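Local coordinates for Plm1 (Streptomyces sp. HK803, PDB 4HXY), which probably uses NADPH to reduce the beta-keto group of the growing polyketide, as the ketoreductase of the first module of phoslactomycin biosynthesis, at residues V88-V93 and L131-D136; V95-D100 and A162-Q167. One frame throughout, in Å; residues are numbered along the deposited sequence. Where two conformers were deposited one is given.

Interaction 1. Residues V88-V93 and L131-D136; sequences VTSRAV and LPERID
Thr89 and Leu131 form the firm part of this contact: the amide N of Leu131 donates to Thr89 O over 2.8 Å in a nearly straight bond (173° at the hydrogen). On the buried side, Leu131 CD1 meets Val88 CG1 at 4.1 Å. This methyl pair continues into a larger apolar cluster, with Val88 resting on Leu143 of helix 137-148 and Leu131 on Leu38 and Val163. The Thr89 side chain leaves the backbone away from 131-136, and its OG1 is hydrogen-bonded to Asp130 and Trp111. Toward solvent the contact becomes polar and less well defined. Ser90 OG sits between its backbone N and carbonyl carbon (chi1 66°) and, in one of two conformers modelled for Glu133, donates to Glu133 OE2 at 3.0 Å, on the anti side and 33° out of the carboxylate plane; this bond is therefore less certain. In that conformer the chain of Arg91 lies obliquely against Glu133, but Arg91 NH1 stays 4.6 Å from Glu133 OE1, too far for a salt bridge. A water spans the diverging backbones, accepting from Arg91 N and donating to Leu131 O. Parallel strands 85-90 and 125-131, connected through helix 105-120, are consistent with the Rossmann-like half expected of a ketoreductase.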
ATOM      1  N   VAL A  88      -7.731 -15.475   3.681  1.00  7.25           N
ATOM      2  CA  VAL A  88      -7.249 -15.272   5.058  1.00  8.01           C
ATOM      3  C   VAL A  88      -5.737 -15.023   5.096  1.00  8.15           C
ATOM      4  O   VAL A  88      -4.968 -15.650   4.375  1.00  8.52           O
ATOM      5  CB  VAL A  88      -7.594 -16.435   6.015  1.00  8.91           C
ATOM      6  CG1 VAL A  88      -9.075 -16.451   6.301  1.00 10.54           C
ATOM      7  CG2 VAL A  88      -7.113 -17.790   5.453  1.00  8.36           C
ATOM      8  N   THR A  89      -5.352 -14.069   5.924  1.00  8.16           N
ATOM      9  CA  THR A  89      -3.976 -13.659   6.113  1.00  8.08           C
ATOM     10  C   THR A  89      -3.703 -13.629   7.615  1.00  8.48           C
ATOM     11  O   THR A  89      -4.604 -13.868   8.412  1.00  8.57           O
ATOM     12  CB  THR A  89      -3.748 -12.250   5.571  1.00  8.08           C
ATOM     13  OG1 THR A  89      -4.632 -11.318   6.223  1.00  6.71           O
ATOM     14  CG2 THR A  89      -4.019 -12.221   4.076  1.00  7.77           C
ATOM     15  N   SER A  90      -2.448 -13.388   7.972  1.00  8.98           N
ATOM     16  CA  SER A  90      -2.043 -13.060   9.339  1.00 10.28           C
ATOM     17  C   SER A  90      -0.959 -11.975   9.301  1.00 10.68           C
ATOM     18  O   SER A  90      -0.141 -11.920   8.368  1.00 10.57           O
ATOM     19  CB  SER A  90      -1.543 -14.317  10.077  1.00 10.82           C
ATOM     20  OG  SER A  90      -0.357 -14.772   9.474  1.00 13.69           O
ATOM     21  N   ARG A  91      -1.011 -11.070  10.279  1.00 11.16           N
ATOM     22  CA  ARG A  91      -0.064  -9.964  10.429  1.00 12.09           C
ATOM     23  C   ARG A  91      -0.165  -8.944   9.274  1.00 11.69           C
ATOM     24  O   ARG A  91       0.750  -8.179   9.073  1.00 12.50           O
ATOM     25  CB  ARG A  91       1.393 -10.476  10.564  1.00 13.05           C
ATOM     26  CG  ARG A  91       1.662 -11.403  11.775  1.00 16.59           C
ATOM     27  CD  ARG A  91       3.031 -12.099  11.676  1.00 19.78           C
ATOM     28  NE  ARG A  91       4.134 -11.147  11.616  1.00 24.23           N
ATOM     29  CZ  ARG A  91       5.299 -11.333  10.992  1.00 27.37           C
ATOM     30  NH1 ARG A  91       5.563 -12.455  10.329  1.00 26.85           N
ATOM     31  NH2 ARG A  91       6.213 -10.364  11.020  1.00 29.47           N
ATOM     32  N   ALA A  92      -1.298  -8.914   8.567  1.00 10.66           N
ATOM     33  CA  ALA A  92      -1.420  -8.111   7.344  1.00 10.80           C
ATOM     34  C   ALA A  92      -1.892  -6.674   7.625  1.00 10.51           C
ATOM     35  O   ALA A  92      -1.637  -5.771   6.825  1.00 10.73           O
ATOM     36  CB  ALA A  92      -2.336  -8.806   6.332  1.00 10.81           C
ATOM     37  N   VAL A  93      -2.551  -6.485   8.764  1.00 10.45           N
ATOM     38  CA  VAL A  93      -3.161  -5.213   9.172  1.00 10.56           C
ATOM     39  C   VAL A  93      -2.891  -4.934  10.650  1.00 11.26           C
ATOM     40  O   VAL A  93      -2.675  -5.865  11.450  1.00 12.04           O
ATOM     41  CB  VAL A  93      -4.703  -5.199   8.896  1.00 10.76           C
ATOM     42  CG1 VAL A  93      -4.990  -5.387   7.405  1.00 10.72           C
ATOM     43  CG2 VAL A  93      -5.447  -6.265   9.695  1.00 10.54           C
ATOM     44  N   LEU A 131      -6.237 -13.001  10.558  1.00  9.14           N
ATOM     45  CA  LEU A 131      -6.367 -13.810  11.758  1.00  9.39           C
ATOM     46  C   LEU A 131      -5.069 -13.741  12.554  1.00 10.00           C
ATOM     47  O   LEU A 131      -4.019 -13.438  12.014  1.00  9.86           O
ATOM     48  CB  LEU A 131      -6.613 -15.278  11.380  1.00  9.68           C
ATOM     49  CG  LEU A 131      -7.823 -15.561  10.493  1.00 10.61           C
ATOM     50  CD1 LEU A 131      -7.876 -17.034  10.186  1.00 12.05           C
ATOM     51  CD2 LEU A 131      -9.113 -15.098  11.135  1.00 10.03           C
ATOM     52  N   PRO A 132      -5.150 -14.022  13.852  1.00 11.02           N
ATOM     53  CA  PRO A 132      -3.910 -14.199  14.596  1.00 11.99           C
ATOM     54  C   PRO A 132      -3.106 -15.349  14.028  1.00 12.02           C
ATOM     55  O   PRO A 132      -3.659 -16.235  13.378  1.00 12.10           O
ATOM     56  CB  PRO A 132      -4.393 -14.580  15.996  1.00 11.57           C
ATOM     57  CG  PRO A 132      -5.808 -14.175  16.064  1.00 13.78           C
ATOM     58  CD  PRO A 132      -6.333 -14.294  14.674  1.00 11.46           C
ATOM     59  N   GLU A 133      -1.800 -15.313  14.275  0.50 12.62           N
ATOM     60  CA  GLU A 133      -0.895 -16.376  13.858  0.50 13.30           C
ATOM     61  C   GLU A 133      -1.328 -17.725  14.440  0.50 13.12           C
ATOM     62  O   GLU A 133      -1.490 -18.705  13.707  0.50 13.47           O
ATOM     63  CB  GLU A 133       0.531 -16.046  14.300  0.50 13.80           C
ATOM     64  CG  GLU A 133       1.255 -15.006  13.459  0.50 15.53           C
ATOM     65  CD  GLU A 133       2.122 -15.630  12.371  0.50 18.39           C
ATOM     66  OE1 GLU A 133       3.354 -15.735  12.580  0.50 20.58           O
ATOM     67  OE2 GLU A 133       1.576 -16.027  11.318  0.50 19.84           O
ATOM     68  N   ARG A 134      -1.528 -17.766  15.752  1.00 13.21           N
ATOM     69  CA  ARG A 134      -1.964 -18.975  16.435  1.00 13.12           C
ATOM     70  C   ARG A 134      -3.477 -19.056  16.365  1.00 13.05           C
ATOM     71  O   ARG A 134      -4.178 -18.210  16.901  1.00 13.31           O
ATOM     72  CB  ARG A 134      -1.468 -18.993  17.881  1.00 13.62           C
ATOM     73  CG  ARG A 134      -2.025 -20.142  18.750  1.00 14.84           C
ATOM     74  CD  ARG A 134      -1.766 -21.525  18.155  1.00 14.10           C
ATOM     75  NE  ARG A 134      -0.365 -21.780  17.870  1.00 14.94           N
ATOM     76  CZ  ARG A 134       0.544 -22.223  18.742  1.00 15.96           C
ATOM     77  NH1 ARG A 134       0.199 -22.482  20.002  1.00 17.42           N
ATOM     78  NH2 ARG A 134       1.802 -22.431  18.364  1.00 14.12           N
ATOM     79  N   ILE A 135      -3.966 -20.064  15.661  1.00 13.00           N
ATOM     80  CA  ILE A 135      -5.392 -20.270  15.523  1.00 14.03           C
ATOM     81  C   ILE A 135      -5.917 -21.086  16.698  1.00 15.17           C
ATOM     82  O   ILE A 135      -5.801 -22.309  16.738  1.00 15.80           O
ATOM     83  CB  ILE A 135      -5.709 -20.933  14.188  1.00 14.16           C
ATOM     84  CG1 ILE A 135      -5.228 -20.025  13.051  1.00 15.83           C
ATOM     85  CG2 ILE A 135      -7.219 -21.147  14.048  1.00 12.97           C
ATOM     86  CD1 ILE A 135      -5.202 -20.688  11.704  1.00 15.43           C
ATOM     87  N   ASP A 136      -6.473 -20.380  17.666  1.00 15.98           N
ATOM     88  CA  ASP A 136      -7.146 -21.022  18.784  1.00 17.56           C
ATOM     89  C   ASP A 136      -8.613 -21.279  18.428  1.00 18.09           C
ATOM     90  O   ASP A 136      -9.076 -20.925  17.335  1.00 16.78           O
ATOM     91  CB  ASP A 136      -6.958 -20.206  20.076  1.00 18.05           C
ATOM     92  CG  ASP A 136      -7.533 -18.790  19.994  1.00 20.33           C
ATOM     93  OD1 ASP A 136      -8.262 -18.463  19.035  1.00 19.89           O
ATOM     94  OD2 ASP A 136      -7.233 -17.995  20.909  1.00 23.36           O
TER
HETATM   95  O   HOH W   1      -2.851 -11.160  12.406  1.00 12.31           O

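Interaction 2. Residues V95-D100 and A162-Q167; sequences VGTVDD and AVRDGQ
Asp100 and Arg164 supply the ionic part of this contact. Arg164 NE donates to Asp100 OD1 over 3.2 Å at 170°, with the oxygen lying in the guanidinium plane while the carboxylate stands almost perpendicular to it (82°). A bend at chi2 (-69°) also brings Arg164 NH1 within 2.9 Å of Val163 O, and NH2 makes a second salt bridge, to Asp130. Backbone amides of its own loop hold the Asp100 carboxylate: Val95 N reaches Asp100 OD1 at 2.9 Å from the face opposite Arg164 NE, and Thr97 N meets OD2 from above the carboxylate plane. Packing centres on Val95 CG2, which lies over one face of the Arg164 guanidinium, offset toward its rim, and 3.6 Å from Ala162 CB. A water-mediated link completes the interface, the water donating to Asp99 OD2 (2.8 Å) and accepting from Asp165 N (3.0 Å). With a leucine in place of Arg164, Asp100 and Asp130 would probably lose their shared cationic partner and the 95-100 loop its ionic tie to the strand. The chemistry thus implies a buried guanidinium shared by two carboxylates, which would probably hold it charged, and which it in turn probably keeps from repelling each other.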
ATOM      1  N   VAL A  95      -4.749  -3.363  13.659  1.00 15.99           N
ATOM      2  CA  VAL A  95      -6.051  -2.906  14.156  1.00 17.17           C
ATOM      3  C   VAL A  95      -5.946  -1.760  15.177  1.00 19.87           C
ATOM      4  O   VAL A  95      -6.867  -0.954  15.306  1.00 20.92           O
ATOM      5  CB  VAL A  95      -6.865  -4.061  14.735  1.00 17.00           C
ATOM      6  CG1 VAL A  95      -8.151  -3.541  15.338  1.00 16.97           C
ATOM      7  CG2 VAL A  95      -7.160  -5.082  13.640  1.00 15.13           C
ATOM      8  N   GLY A  96      -4.816  -1.677  15.864  1.00 22.85           N
ATOM      9  CA  GLY A  96      -4.581  -0.640  16.877  1.00 25.30           C
ATOM     10  C   GLY A  96      -4.984  -1.098  18.268  1.00 27.63           C
ATOM     11  O   GLY A  96      -5.299  -0.270  19.129  1.00 28.80           O
ATOM     12  N   THR A  97      -4.988  -2.414  18.477  1.00 29.70           N
ATOM     13  CA  THR A  97      -5.246  -3.011  19.792  1.00 31.41           C
ATOM     14  C   THR A  97      -3.927  -3.439  20.452  1.00 32.49           C
ATOM     15  O   THR A  97      -2.854  -3.336  19.849  1.00 32.69           O
ATOM     16  CB  THR A  97      -6.195  -4.220  19.678  1.00 31.59           C
ATOM     17  OG1 THR A  97      -6.408  -4.783  20.975  1.00 33.74           O
ATOM     18  CG2 THR A  97      -5.627  -5.290  18.756  1.00 31.63           C
ATOM     19  N   VAL A  98      -4.018  -3.915  21.694  1.00 33.90           N
ATOM     20  CA  VAL A  98      -2.847  -4.362  22.468  1.00 34.81           C
ATOM     21  C   VAL A  98      -2.244  -5.663  21.920  1.00 35.01           C
ATOM     22  O   VAL A  98      -1.027  -5.866  21.992  1.00 35.62           O
ATOM     23  CB  VAL A  98      -3.207  -4.518  23.984  1.00 34.97           C
ATOM     24  CG1 VAL A  98      -2.174  -5.370  24.732  1.00 36.22           C
ATOM     25  CG2 VAL A  98      -3.349  -3.142  24.644  1.00 36.10           C
ATOM     26  N   ASP A  99      -3.085  -6.531  21.356  1.00 35.29           N
ATOM     27  CA  ASP A  99      -2.627  -7.823  20.821  1.00 35.33           C
ATOM     28  C   ASP A  99      -2.397  -7.794  19.304  1.00 34.66           C
ATOM     29  O   ASP A  99      -2.469  -8.831  18.629  1.00 34.79           O
ATOM     30  CB  ASP A  99      -3.600  -8.953  21.205  1.00 35.86           C
ATOM     31  CG  ASP A  99      -4.975  -8.801  20.561  1.00 36.96           C
ATOM     32  OD1 ASP A  99      -5.282  -7.702  20.057  1.00 37.39           O
ATOM     33  OD2 ASP A  99      -5.748  -9.787  20.576  1.00 39.06           O
ATOM     34  N   ASP A 100      -2.127  -6.605  18.767  1.00 33.52           N
ATOM     35  CA  ASP A 100      -1.719  -6.493  17.368  1.00 32.20           C
ATOM     36  C   ASP A 100      -0.349  -7.131  17.186  1.00 30.64           C
ATOM     37  O   ASP A 100       0.586  -6.777  17.902  1.00 30.61           O
ATOM     38  CB  ASP A 100      -1.630  -5.036  16.929  1.00 32.30           C
ATOM     39  CG  ASP A 100      -2.831  -4.584  16.120  1.00 32.68           C
ATOM     40  OD1 ASP A 100      -3.408  -5.381  15.314  1.00 29.44           O
ATOM     41  OD2 ASP A 100      -3.168  -3.391  16.288  1.00 33.86           O
ATOM     42  N   ALA A 162     -10.892  -8.284  10.546  1.00  7.40           N
ATOM     43  CA  ALA A 162      -9.800  -8.798  11.333  1.00  7.10           C
ATOM     44  C   ALA A 162     -10.353  -9.439  12.593  1.00  8.41           C
ATOM     45  O   ALA A 162     -11.313  -8.947  13.189  1.00  8.58           O
ATOM     46  CB  ALA A 162      -8.805  -7.677  11.682  1.00  6.88           C
ATOM     47  N   VAL A 163      -9.739 -10.545  12.985  1.00  8.82           N
ATOM     48  CA  VAL A 163     -10.053 -11.210  14.258  1.00 11.13           C
ATOM     49  C   VAL A 163      -8.955 -10.908  15.270  1.00 11.79           C
ATOM     50  O   VAL A 163      -7.767 -11.086  15.000  1.00 11.72           O
ATOM     51  CB  VAL A 163     -10.246 -12.741  14.093  1.00 10.81           C
ATOM     52  CG1 VAL A 163     -10.581 -13.354  15.453  1.00 12.42           C
ATOM     53  CG2 VAL A 163     -11.351 -13.033  13.096  1.00 11.94           C
ATOM     54  N   ARG A 164      -9.361 -10.370  16.423  1.00 13.07           N
ATOM     55  CA  ARG A 164      -8.435 -10.054  17.515  1.00 14.41           C
ATOM     56  C   ARG A 164      -9.109 -10.452  18.815  1.00 15.67           C
ATOM     57  O   ARG A 164     -10.235 -10.028  19.082  1.00 14.80           O
ATOM     58  CB  ARG A 164      -8.085  -8.564  17.550  1.00 14.21           C
ATOM     59  CG  ARG A 164      -7.345  -8.034  16.290  1.00 13.43           C
ATOM     60  CD  ARG A 164      -5.934  -8.583  16.174  1.00 13.86           C
ATOM     61  NE  ARG A 164      -5.178  -7.990  15.065  1.00 14.71           N
ATOM     62  CZ  ARG A 164      -5.118  -8.486  13.831  1.00 13.48           C
ATOM     63  NH1 ARG A 164      -5.781  -9.590  13.490  1.00 11.92           N
ATOM     64  NH2 ARG A 164      -4.388  -7.863  12.931  1.00 15.61           N
ATOM     65  N   ASP A 165      -8.439 -11.317  19.575  1.00 17.99           N
ATOM     66  CA  ASP A 165      -8.975 -11.864  20.839  1.00 20.09           C
ATOM     67  C   ASP A 165     -10.404 -12.393  20.671  1.00 19.72           C
ATOM     68  O   ASP A 165     -11.292 -12.150  21.497  1.00 20.16           O
ATOM     69  CB  ASP A 165      -8.893 -10.825  21.969  1.00 20.98           C
ATOM     70  CG  ASP A 165      -8.891 -11.472  23.375  1.00 24.70           C
ATOM     71  OD1 ASP A 165      -8.731 -12.715  23.492  1.00 28.22           O
ATOM     72  OD2 ASP A 165      -9.036 -10.718  24.367  1.00 30.04           O
ATOM     73  N   GLY A 166     -10.641 -13.097  19.572  1.00 19.41           N
ATOM     74  CA  GLY A 166     -11.953 -13.669  19.300  1.00 19.18           C
ATOM     75  C   GLY A 166     -13.059 -12.711  18.873  1.00 19.15           C
ATOM     76  O   GLY A 166     -14.193 -13.130  18.695  1.00 20.13           O
ATOM     77  N   GLN A 167     -12.737 -11.433  18.701  1.00 18.15           N
ATOM     78  CA  GLN A 167     -13.714 -10.438  18.271  1.00 17.59           C
ATOM     79  C   GLN A 167     -13.444 -10.056  16.826  1.00 15.73           C
ATOM     80  O   GLN A 167     -12.294 -10.053  16.402  1.00 14.84           O
ATOM     81  CB  GLN A 167     -13.607  -9.183  19.129  1.00 18.04           C
ATOM     82  CG  GLN A 167     -13.886  -9.418  20.601  1.00 22.39           C
ATOM     83  CD  GLN A 167     -15.363  -9.506  20.859  1.00 27.23           C
ATOM     84  OE1 GLN A 167     -16.054  -8.484  20.895  1.00 32.24           O
ATOM     85  NE2 GLN A 167     -15.870 -10.727  21.006  1.00 29.65           N
TER
HETATM   86  O   HOH W   2      -5.646 -11.993  18.803  1.00 24.57           O

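In the fold
The two interactions lie 10 Å apart, centre to centre, on the same group of parallel strands. Their segments alternate along the chain: 88-93, 95-100, 131-136, then 162-167. Strand 125-131 runs between 85-90 and 160-164, and its Asp130 serves both sites, OD1 bonding to the Thr89 hydroxyl and OD2 to the Arg164 guanidinium. They also touch directly, through Leu131 CD2 and Val163 CG2 (3.6 Å) and through Val93, which packs on Ala162 and Arg164. Interaction 1 therefore joins two neighbouring strand ends, while interaction 2 ties the loop before helix 105-120 to strand 160-164. The residues of the NADPH pocket fall between 194 and 370, so neither contact contributes to it; both join parts of the fold.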